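Local structure of tannase (Lactobacillus plantarum, 3WA7) at residues A[30-35]-A[43-48]; A[302-307]-A[325-330]. The protein catalyses, as a tannase of the alpha/beta-hydrolase fold, the hydrolysis of galloyl ester bonds in tannins such as gallotannins. All blocks are in the same frame, centred on the assembly; numbering follows the deposited sequence.

Interaction 1: A[30-35]-A[43-48]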
ATOM      1  N   ARG A  30      -1.383 -25.102  -1.854  1.00 10.98           N
ATOM      2  CA  ARG A  30      -2.022 -24.076  -2.667  1.00 10.92           C
ATOM      3  C   ARG A  30      -3.522 -24.165  -2.889  1.00 11.14           C
ATOM      4  O   ARG A  30      -4.151 -25.196  -2.654  1.00 11.14           O
ATOM      5  CB  ARG A  30      -1.351 -24.024  -4.041  1.00 10.55           C
ATOM      6  CG  ARG A  30       0.163 -23.926  -4.020  1.00 10.91           C
ATOM      7  CD  ARG A  30       0.682 -23.782  -5.445  1.00 12.69           C
ATOM      8  NE  ARG A  30       2.131 -23.605  -5.526  1.00 14.42           N
ATOM      9  CZ  ARG A  30       3.026 -24.583  -5.431  1.00 15.57           C
ATOM     10  NH1 ARG A  30       2.640 -25.838  -5.244  1.00 15.61           N
ATOM     11  NH2 ARG A  30       4.317 -24.303  -5.546  1.00 16.27           N
ATOM     12  N   ASN A  31      -4.066 -23.050  -3.370  1.00 10.68           N
ATOM     13  CA  ASN A  31      -5.477 -22.911  -3.695  1.00 12.28           C
ATOM     14  C   ASN A  31      -6.412 -23.343  -2.582  1.00 12.25           C
ATOM     15  O   ASN A  31      -7.355 -24.109  -2.795  1.00 12.92           O
ATOM     16  CB  ASN A  31      -5.778 -23.678  -4.983  1.00 16.68           C
ATOM     17  CG  ASN A  31      -5.022 -23.119  -6.173  1.00 19.90           C
ATOM     18  OD1 ASN A  31      -5.072 -21.918  -6.440  1.00 23.49           O
ATOM     19  ND2 ASN A  31      -4.316 -23.982  -6.891  1.00 23.07           N
ATOM     20  N   ILE A  32      -6.143 -22.820  -1.393  1.00  9.71           N
ATOM     21  CA  ILE A  32      -6.937 -23.110  -0.216  1.00  9.61           C
ATOM     22  C   ILE A  32      -8.050 -22.071  -0.085  1.00 10.32           C
ATOM     23  O   ILE A  32      -7.783 -20.880   0.045  1.00  9.70           O
ATOM     24  CB  ILE A  32      -6.065 -23.061   1.060  1.00  8.90           C
ATOM     25  CG1 ILE A  32      -4.978 -24.138   0.988  1.00 10.13           C
ATOM     26  CG2 ILE A  32      -6.937 -23.244   2.295  1.00  8.66           C
ATOM     27  CD1 ILE A  32      -3.944 -24.035   2.090  1.00 11.18           C
ATOM     28  N   GLN A  33      -9.294 -22.528  -0.139  1.00 11.21           N
ATOM     29  CA  GLN A  33     -10.439 -21.637   0.008  1.00 11.94           C
ATOM     30  C   GLN A  33     -10.388 -21.157   1.458  1.00 11.69           C
ATOM     31  O   GLN A  33     -10.409 -21.975   2.378  1.00 12.53           O
ATOM     32  CB  GLN A  33     -11.720 -22.428  -0.260  1.00 14.25           C
ATOM     33  CG  GLN A  33     -13.007 -21.647  -0.142  1.00 18.09           C
ATOM     34  CD  GLN A  33     -14.212 -22.502  -0.482  1.00 20.79           C
ATOM     35  OE1 GLN A  33     -14.290 -23.077  -1.570  1.00 22.56           O
ATOM     36  NE2 GLN A  33     -15.158 -22.593   0.445  1.00 20.12           N
ATOM     37  N   TYR A  34     -10.319 -19.845   1.679  1.00 10.83           N
ATOM     38  CA  TYR A  34     -10.230 -19.351   3.048  1.00  9.60           C
ATOM     39  C   TYR A  34     -11.523 -18.847   3.690  1.00 10.39           C
ATOM     40  O   TYR A  34     -11.509 -18.373   4.827  1.00  9.38           O
ATOM     41  CB  TYR A  34      -9.106 -18.308   3.169  1.00  8.70           C
ATOM     42  CG  TYR A  34      -9.221 -17.105   2.263  1.00  7.82           C
ATOM     43  CD1 TYR A  34     -10.105 -16.070   2.554  1.00  8.28           C
ATOM     44  CD2 TYR A  34      -8.423 -16.993   1.123  1.00  6.76           C
ATOM     45  CE1 TYR A  34     -10.193 -14.944   1.732  1.00  9.86           C
ATOM     46  CE2 TYR A  34      -8.501 -15.875   0.296  1.00  7.92           C
ATOM     47  CZ  TYR A  34      -9.387 -14.854   0.606  1.00  7.74           C
ATOM     48  OH  TYR A  34      -9.468 -13.744  -0.206  1.00 10.24           O
ATOM     49  N   VAL A  35     -12.632 -18.949   2.959  1.00  8.97           N
ATOM     50  CA  VAL A  35     -13.947 -18.583   3.491  1.00 10.46           C
ATOM     51  C   VAL A  35     -14.899 -19.706   3.084  1.00 12.08           C
ATOM     52  O   VAL A  35     -14.667 -20.389   2.085  1.00 11.42           O
ATOM     53  CB  VAL A  35     -14.492 -17.232   2.934  1.00 10.56           C
ATOM     54  CG1 VAL A  35     -13.615 -16.081   3.409  1.00 10.80           C
ATOM     55  CG2 VAL A  35     -14.572 -17.272   1.421  1.00 10.57           C
ATOM     56  N   GLN A  43     -10.597 -15.918  -4.466  1.00  9.46           N
ATOM     57  CA  GLN A  43     -10.573 -16.034  -3.011  1.00  8.42           C
ATOM     58  C   GLN A  43      -9.991 -17.341  -2.471  1.00  9.44           C
ATOM     59  O   GLN A  43     -10.696 -18.154  -1.868  1.00  9.63           O
ATOM     60  CB  GLN A  43     -11.981 -15.820  -2.438  1.00  9.80           C
ATOM     61  CG  GLN A  43     -12.519 -14.407  -2.634  1.00 10.41           C
ATOM     62  CD  GLN A  43     -13.925 -14.242  -2.095  1.00 11.31           C
ATOM     63  OE1 GLN A  43     -14.864 -14.877  -2.578  1.00 13.65           O
ATOM     64  NE2 GLN A  43     -14.078 -13.393  -1.086  1.00 10.05           N
ATOM     65  N   VAL A  44      -8.696 -17.528  -2.699  1.00  9.43           N
ATOM     66  CA  VAL A  44      -7.971 -18.696  -2.218  1.00  8.71           C
ATOM     67  C   VAL A  44      -6.613 -18.183  -1.767  1.00  7.83           C
ATOM     68  O   VAL A  44      -6.223 -17.065  -2.111  1.00  6.83           O
ATOM     69  CB  VAL A  44      -7.757 -19.769  -3.321  1.00  9.84           C
ATOM     70  CG1 VAL A  44      -9.096 -20.353  -3.746  1.00 11.03           C
ATOM     71  CG2 VAL A  44      -7.022 -19.167  -4.514  1.00  9.37           C
ATOM     72  N   LEU A  45      -5.902 -18.974  -0.978  1.00  7.71           N
ATOM     73  CA  LEU A  45      -4.584 -18.558  -0.524  1.00  7.69           C
ATOM     74  C   LEU A  45      -3.590 -19.699  -0.663  1.00  7.56           C
ATOM     75  O   LEU A  45      -3.979 -20.868  -0.766  1.00  6.86           O
ATOM     76  CB  LEU A  45      -4.646 -18.051   0.929  1.00  8.49           C
ATOM     77  CG  LEU A  45      -5.165 -18.935   2.071  1.00  8.73           C
ATOM     78  CD1 LEU A  45      -4.131 -19.990   2.435  1.00  9.48           C
ATOM     79  CD2 LEU A  45      -5.454 -18.066   3.290  1.00  9.16           C
ATOM     80  N   ASN A  46      -2.308 -19.343  -0.710  1.00  7.13           N
ATOM     81  CA  ASN A  46      -1.231 -20.314  -0.825  1.00  8.02           C
ATOM     82  C   ASN A  46      -0.349 -20.202   0.409  1.00  7.87           C
ATOM     83  O   ASN A  46      -0.102 -19.102   0.907  1.00  9.09           O
ATOM     84  CB  ASN A  46      -0.372 -20.048  -2.066  1.00  7.77           C
ATOM     85  CG  ASN A  46      -1.146 -20.175  -3.358  1.00  9.07           C
ATOM     86  OD1 ASN A  46      -2.096 -20.951  -3.457  1.00  9.35           O
ATOM     87  ND2 ASN A  46      -0.722 -19.429  -4.373  1.00  8.58           N
ATOM     88  N   VAL A  47       0.131 -21.344   0.890  1.00  6.53           N
ATOM     89  CA  VAL A  47       0.990 -21.392   2.064  1.00  6.66           C
ATOM     90  C   VAL A  47       2.354 -21.968   1.690  1.00  7.48           C
ATOM     91  O   VAL A  47       2.434 -23.026   1.069  1.00  7.85           O
ATOM     92  CB  VAL A  47       0.370 -22.281   3.161  1.00  5.68           C
ATOM     93  CG1 VAL A  47       1.283 -22.336   4.373  1.00  5.90           C
ATOM     94  CG2 VAL A  47      -0.995 -21.741   3.549  1.00  4.52           C
ATOM     95  N   PHE A  48       3.418 -21.267   2.068  1.00  5.97           N
ATOM     96  CA  PHE A  48       4.773 -21.722   1.778  1.00  6.59           C
ATOM     97  C   PHE A  48       5.572 -21.762   3.074  1.00  6.44           C
ATOM     98  O   PHE A  48       5.614 -20.787   3.826  1.00  5.83           O
ATOM     99  CB  PHE A  48       5.425 -20.805   0.747  1.00  6.61           C
ATOM    100  CG  PHE A  48       4.617 -20.665  -0.507  1.00  5.94           C
ATOM    101  CD1 PHE A  48       3.817 -19.546  -0.713  1.00  4.69           C
ATOM    102  CD2 PHE A  48       4.605 -21.684  -1.453  1.00  5.76           C
ATOM    103  CE1 PHE A  48       3.012 -19.444  -1.844  1.00  6.83           C
ATOM    104  CE2 PHE A  48       3.801 -21.592  -2.591  1.00  5.54           C
ATOM    105  CZ  PHE A  48       3.003 -20.468  -2.786  1.00  4.70           C
TER
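A G1 beta bulge lies within the hairpin of strands 22-33 and 44-50, two neighbours in the mixed central sheet: Asn31 and Ile32 both face Leu45. Ile32 pairs with Leu45 through both backbone bonds, Ile32 N to Leu45 O at 3.0 Å and Leu45 N to Ile32 O at 2.9 Å. The extra amide finds a side chain instead. Asn31 N donates to Asn46 OD1 (2.9 Å, 166° at the hydrogen), meeting the oxygen almost end-on, and the amide's other end, ND2, bonds to Asp84 O. Arg30 CB lies beside the same OD1, while its extended chain carries NE to the edge of the Phe48 ring, 3.9 Å from CE2; the guanidinium is held by Asp85 and Glu15. On the face that carries Ile32 and Leu45, Leu45 CD1 packs against Ile32 CB (3.9 Å) and CD2 against Tyr34 CB (3.7 Å). With chi1 at 58°, CG of Tyr34 sits between its own N and carbonyl carbon, bringing the ring back beside 43-45: Gln43 O lies over one face, and OH bonds to Gly112 O. The Asn46 amide, bonded at both ends, thus gives Asn31 N an acceptor that Leu45 O, at a poor angle, does not supply.

Interaction 2: A[302-307]-A[325-330]; sequences SSAQTA and NQVTDL
Gln305 reaches from its helix to the backbone on entry to strand 326-330, engaging Asn325 and Val327 with the two ends of its amide. Its OE1 accepts from Val327 N at 2.8 Å, nearly straight at the hydrogen (173°) though the donor is tilted from the carbonyl plane, and NE2 gives a hydrogen to Asn325 O at 3.0 Å, within the amide plane. A water also donates to Gln305 OE1 and to Val327 O, bridging the two. The amide of Gln326 lies nearly parallel to that of Gln305, its OE1 3.2 Å from Gln305 OE1, a meeting of two acceptors without a bond. A bend at chi2 (68°) swings the end of Gln305 toward the strand, and Asp309 OD1, one helical turn on, takes a further bond from NE2. Replacing Gln305 by alanine would remove the amide, and Val327 N and Asn325 O are then likely to lose their bonds to the helix, with the bridging water less firmly held. Beside this polar link, Val327 CG2 packs 4.2 Å from Ala304 CB. The 302-307 part of the helix runs nearly antiparallel to strand 326-330, the two axes approaching to 8.0 Å; Phe320 of the paired strand 320-323 touches both Ala304 and Val327, and Ile301 also meets Val327.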
ATOM      1  N   SER A 302      17.138  14.996   2.931  1.00  6.66           N
ATOM      2  CA  SER A 302      17.677  13.819   3.601  1.00  8.35           C
ATOM      3  C   SER A 302      17.811  12.658   2.616  1.00  7.28           C
ATOM      4  O   SER A 302      18.779  11.892   2.674  1.00  6.70           O
ATOM      5  CB  SER A 302      16.772  13.417   4.767  1.00  7.23           C
ATOM      6  OG  SER A 302      17.288  12.281   5.437  1.00 10.20           O
ATOM      7  N   SER A 303      16.840  12.535   1.714  1.00  6.20           N
ATOM      8  CA  SER A 303      16.853  11.479   0.706  1.00  5.33           C
ATOM      9  C   SER A 303      18.068  11.635  -0.201  1.00  5.96           C
ATOM     10  O   SER A 303      18.774  10.665  -0.486  1.00  6.55           O
ATOM     11  CB  SER A 303      15.579  11.532  -0.141  1.00  6.00           C
ATOM     12  OG  SER A 303      15.632  10.577  -1.191  1.00  4.61           O
ATOM     13  N   ALA A 304      18.299  12.866  -0.650  1.00  6.28           N
ATOM     14  CA  ALA A 304      19.431  13.173  -1.515  1.00  6.00           C
ATOM     15  C   ALA A 304      20.743  12.941  -0.775  1.00  6.49           C
ATOM     16  O   ALA A 304      21.700  12.408  -1.341  1.00  6.36           O
ATOM     17  CB  ALA A 304      19.353  14.622  -1.982  1.00  6.40           C
ATOM     18  N   GLN A 305      20.790  13.354   0.488  1.00  5.94           N
ATOM     19  CA  GLN A 305      21.998  13.190   1.292  1.00  7.41           C
ATOM     20  C   GLN A 305      22.373  11.718   1.407  1.00  7.60           C
ATOM     21  O   GLN A 305      23.529  11.343   1.210  1.00  6.72           O
ATOM     22  CB  GLN A 305      21.794  13.761   2.694  1.00  6.29           C
ATOM     23  CG  GLN A 305      23.052  13.737   3.561  1.00  7.90           C
ATOM     24  CD  GLN A 305      24.109  14.699   3.063  1.00  9.33           C
ATOM     25  OE1 GLN A 305      23.904  15.913   3.065  1.00  8.39           O
ATOM     26  NE2 GLN A 305      25.246  14.162   2.625  1.00  8.62           N
ATOM     27  N   THR A 306      21.388  10.890   1.735  1.00  7.69           N
ATOM     28  CA  THR A 306      21.605   9.456   1.891  1.00  8.94           C
ATOM     29  C   THR A 306      22.172   8.820   0.628  1.00  9.18           C
ATOM     30  O   THR A 306      23.086   7.996   0.696  1.00 10.96           O
ATOM     31  CB  THR A 306      20.294   8.750   2.279  1.00  9.42           C
ATOM     32  OG1 THR A 306      19.882   9.212   3.571  1.00 10.83           O
ATOM     33  CG2 THR A 306      20.477   7.238   2.315  1.00 10.06           C
ATOM     34  N   ALA A 307      21.631   9.206  -0.524  1.00  8.59           N
ATOM     35  CA  ALA A 307      22.091   8.668  -1.798  1.00  8.65           C
ATOM     36  C   ALA A 307      23.495   9.168  -2.117  1.00  8.66           C
ATOM     37  O   ALA A 307      24.362   8.398  -2.530  1.00  6.85           O
ATOM     38  CB  ALA A 307      21.128   9.064  -2.907  1.00  7.94           C
ATOM     39  N   ASN A 325      30.364  17.865   1.102  1.00 19.61           N
ATOM     40  CA  ASN A 325      29.693  16.587   0.873  1.00 20.48           C
ATOM     41  C   ASN A 325      28.286  16.623   1.463  1.00 17.71           C
ATOM     42  O   ASN A 325      27.659  15.584   1.653  1.00 17.43           O
ATOM     43  CB  ASN A 325      30.462  15.429   1.521  1.00 23.67           C
ATOM     44  CG  ASN A 325      31.601  14.921   0.658  1.00 27.06           C
ATOM     45  OD1 ASN A 325      31.453  14.756  -0.554  1.00 29.93           O
ATOM     46  ND2 ASN A 325      32.741  14.649   1.283  1.00 29.31           N
ATOM     47  N   GLN A 326      27.789  17.822   1.747  1.00 16.88           N
ATOM     48  CA  GLN A 326      26.468  17.962   2.341  1.00 16.57           C
ATOM     49  C   GLN A 326      25.444  18.677   1.468  1.00 14.99           C
ATOM     50  O   GLN A 326      25.758  19.661   0.797  1.00 14.55           O
ATOM     51  CB  GLN A 326      26.585  18.704   3.677  1.00 19.79           C
ATOM     52  CG  GLN A 326      27.466  18.005   4.704  1.00 21.94           C
ATOM     53  CD  GLN A 326      26.919  16.651   5.115  1.00 25.61           C
ATOM     54  OE1 GLN A 326      25.791  16.546   5.596  1.00 29.03           O
ATOM     55  NE2 GLN A 326      27.719  15.605   4.928  1.00 26.96           N
ATOM     56  N   VAL A 327      24.219  18.160   1.474  1.00 13.23           N
ATOM     57  CA  VAL A 327      23.123  18.772   0.730  1.00 11.24           C
ATOM     58  C   VAL A 327      22.573  19.779   1.737  1.00 11.52           C
ATOM     59  O   VAL A 327      21.946  19.401   2.728  1.00 11.13           O
ATOM     60  CB  VAL A 327      22.033  17.740   0.376  1.00 11.21           C
ATOM     61  CG1 VAL A 327      20.963  18.397  -0.484  1.00  9.19           C
ATOM     62  CG2 VAL A 327      22.651  16.554  -0.354  1.00  9.91           C
ATOM     63  N   THR A 328      22.814  21.061   1.482  1.00 11.63           N
ATOM     64  CA  THR A 328      22.406  22.109   2.411  1.00 12.44           C
ATOM     65  C   THR A 328      21.078  22.818   2.187  1.00 12.86           C
ATOM     66  O   THR A 328      20.598  23.518   3.078  1.00 13.29           O
ATOM     67  CB  THR A 328      23.501  23.179   2.511  1.00 13.96           C
ATOM     68  OG1 THR A 328      23.740  23.743   1.216  1.00 13.49           O
ATOM     69  CG2 THR A 328      24.788  22.561   3.032  1.00 15.47           C
ATOM     70  N   ASP A 329      20.482  22.663   1.014  1.00 12.35           N
ATOM     71  CA  ASP A 329      19.208  23.318   0.769  1.00 11.92           C
ATOM     72  C   ASP A 329      18.521  22.733  -0.449  1.00 11.28           C
ATOM     73  O   ASP A 329      19.112  21.961  -1.205  1.00  8.11           O
ATOM     74  CB  ASP A 329      19.409  24.822   0.567  1.00 15.30           C
ATOM     75  CG  ASP A 329      18.227  25.641   1.065  1.00 18.72           C
ATOM     76  OD1 ASP A 329      17.097  25.109   1.101  1.00 19.69           O
ATOM     77  OD2 ASP A 329      18.431  26.823   1.414  1.00 21.31           O
ATOM     78  N   LEU A 330      17.265  23.114  -0.636  1.00  8.96           N
ATOM     79  CA  LEU A 330      16.482  22.626  -1.755  1.00  8.92           C
ATOM     80  C   LEU A 330      15.371  23.582  -2.147  1.00  9.08           C
ATOM     81  O   LEU A 330      14.639  24.088  -1.291  1.00  9.66           O
ATOM     82  CB  LEU A 330      15.854  21.268  -1.416  1.00  8.78           C
ATOM     83  CG  LEU A 330      14.743  20.791  -2.366  1.00  9.21           C
ATOM     84  CD1 LEU A 330      15.316  20.536  -3.750  1.00  8.69           C
ATOM     85  CD2 LEU A 330      14.095  19.531  -1.813  1.00  9.44           C
TER
HETATM   86  O   HOH W   1      21.854  17.096   4.403  1.00 16.48           O

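In the fold
Interaction 1 and interaction 2 lie on opposite sides of the chain's centre, 45 Å apart between centres and about 32 Å between nearest atoms, and do not touch. Along the chain the first closes before the second opens. The 30-35/43-48 contact belongs to the main sheet; the 302-307/325-330 contact instead sets a helix against a separate two-stranded sheet. Ser163, His451 and Asp419 are placed as a Ser-His-Asp triad would be, and are probably the catalytic residues as in other alpha/beta-hydrolases; neither contact includes them. Together the two contacts illustrate one principle: a side-chain amide can bond backbone groups at a bulge or at the entry to a strand.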